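Local coordinates for ESX-1 secretion system protein EccA1 (Mycobacterium tuberculosis, PDB 4F3V) that forms the N-terminal TPR-like domain of an ATPase that probably helps power export of virulence factors through the ESX-1 type VII secretion system, at residues E37-A42 and G68-S73. Sequence-based numbering, arbitrary orientation.
Sequences ESACDA and GQLSGS
The carboxylate of Asp41 meets the start of helix 69-72 with both its edges and one face. Near its plane, Gly68 N reaches OD1 at 2.8 Å through the syn lone pair, almost straight (175°), while Ser71 N takes the anti lone pair of OD2, also at 2.8 Å. The hydroxyl of Ser71 arrives differently: OG donates to OD2 over 2.7 Å from above one face, 53° out of the plane. Over the opposite face sits a water, 3.1 Å from Asp41 CG, which accepts from Asp41 N and, weakly, from Leu70 N. Two torsions bring the polar partners together. Asp41 CG lies beside its own backbone N, and Ser71 OG stands between N and the carbonyl carbon (chi1 57°), so that one serine grips OD2 with both backbone and side chain.

Alongside runs an apolar strip. Leu70 lays CD2 against two methyls, Ala39 CB at 4.1 Å and Ala42 CB at 4.2 Å; Ile32 of helix 22-35 touches all three residues. Phe11 of helix 2-17 packs against Asp41, Leu70 and Ser71, so the contact is shared with the N-terminal helices of the TPR-like domain.

The buried aspartate lies in the first turn of helix 40-48 and receives amide hydrogens from the beginning of another helix. Three hydrogen bonds hold the group against rotation. The amide N-H groups and the hydroxyl at the start of 69-72 would probably stabilise its negative charge and favour the ionised form, and the N-terminal end of helix 40-48 may add to this.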
loop_
_atom_site.group_PDB
_atom_site.type_symbol
_atom_site.label_atom_id
_atom_site.label_comp_id
_atom_site.label_asym_id
_atom_site.label_seq_id
_atom_site.Cartn_x
_atom_site.Cartn_y
_atom_site.Cartn_z
ATOM N N GLU A 37 -17.171 20.245 -0.387
ATOM C CA GLU A 37 -16.738 18.906 -0.043
ATOM C C GLU A 37 -16.406 18.030 -1.260
ATOM O O GLU A 37 -15.773 16.999 -1.119
ATOM C CB GLU A 37 -17.752 18.239 0.881
ATOM C CG GLU A 37 -19.032 17.799 0.250
ATOM C CD GLU A 37 -19.906 17.067 1.247
ATOM O OE1 GLU A 37 -19.493 16.891 2.422
ATOM O OE2 GLU A 37 -21.008 16.661 0.848
ATOM N N SER A 38 -16.840 18.453 -2.445
ATOM C CA SER A 38 -16.581 17.727 -3.682
ATOM C C SER A 38 -15.313 18.151 -4.423
ATOM O O SER A 38 -15.052 17.651 -5.495
ATOM C CB SER A 38 -17.787 17.943 -4.582
ATOM O OG SER A 38 -18.894 17.310 -3.978
ATOM N N ALA A 39 -14.525 19.061 -3.836
ATOM C CA ALA A 39 -13.335 19.593 -4.487
ATOM C C ALA A 39 -12.181 18.594 -4.348
ATOM O O ALA A 39 -11.282 18.759 -3.521
ATOM C CB ALA A 39 -12.938 20.954 -3.910
ATOM N N CYS A 40 -12.234 17.572 -5.174
ATOM C CA CYS A 40 -11.225 16.522 -5.246
ATOM C C CYS A 40 -9.780 17.041 -5.189
ATOM O O CYS A 40 -9.001 16.609 -4.351
ATOM C CB CYS A 40 -11.435 15.730 -6.525
ATOM S SG CYS A 40 -10.347 14.296 -6.690
ATOM N N ASP A 41 -9.453 18.023 -6.027
ATOM C CA ASP A 41 -8.078 18.564 -6.076
ATOM C C ASP A 41 -7.589 19.136 -4.736
ATOM O O ASP A 41 -6.410 19.032 -4.418
ATOM C CB ASP A 41 -7.933 19.627 -7.184
ATOM C CG ASP A 41 -8.167 19.055 -8.568
ATOM O OD1 ASP A 41 -8.257 17.804 -8.703
ATOM O OD2 ASP A 41 -8.227 19.846 -9.523
ATOM N N ALA A 42 -8.492 19.720 -3.962
ATOM C CA ALA A 42 -8.137 20.232 -2.638
ATOM C C ALA A 42 -7.953 19.123 -1.591
ATOM O O ALA A 42 -7.120 19.251 -0.696
ATOM C CB ALA A 42 -9.157 21.287 -2.183
ATOM N N GLY A 68 -9.027 17.297 -11.296
ATOM C CA GLY A 68 -8.508 18.217 -12.313
ATOM C C GLY A 68 -9.310 19.482 -12.508
ATOM O O GLY A 68 -8.808 20.436 -13.124
ATOM N N GLN A 69 -10.547 19.510 -11.991
ATOM C CA GLN A 69 -11.470 20.612 -12.252
ATOM C C GLN A 69 -11.025 21.914 -11.582
ATOM O O GLN A 69 -10.919 22.954 -12.235
ATOM C CB GLN A 69 -12.893 20.249 -11.805
ATOM C CG GLN A 69 -13.938 21.241 -12.287
ATOM C CD GLN A 69 -14.008 22.499 -11.445
ATOM O OE1 GLN A 69 -13.806 22.488 -10.215
ATOM N NE2 GLN A 69 -14.306 23.606 -12.107
ATOM N N LEU A 70 -10.715 21.852 -10.297
ATOM C CA LEU A 70 -10.326 23.040 -9.537
ATOM C C LEU A 70 -8.940 23.545 -9.923
ATOM O O LEU A 70 -8.777 24.722 -10.213
ATOM C CB LEU A 70 -10.383 22.748 -8.011
ATOM C CG LEU A 70 -9.997 23.897 -7.076
ATOM C CD1 LEU A 70 -10.828 25.143 -7.419
ATOM C CD2 LEU A 70 -10.176 23.441 -5.623
ATOM N N SER A 71 -7.941 22.646 -9.938
ATOM C CA SER A 71 -6.611 23.000 -10.366
ATOM C C SER A 71 -6.659 23.541 -11.807
ATOM O O SER A 71 -6.034 24.545 -12.143
ATOM C CB SER A 71 -5.680 21.789 -10.276
ATOM O OG SER A 71 -6.168 20.714 -11.024
ATOM N N GLY A 72 -7.458 22.886 -12.648
ATOM C CA GLY A 72 -7.639 23.321 -14.040
ATOM C C GLY A 72 -8.183 24.731 -14.208
ATOM O O GLY A 72 -7.815 25.435 -15.133
ATOM N N SER A 73 -9.026 25.172 -13.275
ATOM C CA SER A 73 -9.605 26.507 -13.347
ATOM C C SER A 73 -8.532 27.604 -13.107
ATOM O O SER A 73 -8.765 28.769 -13.368
ATOM C CB SER A 73 -10.765 26.638 -12.365
ATOM O OG SER A 73 -10.295 26.728 -11.041
HETATM O O HOH W 1 -11.268 19.256 -8.207
#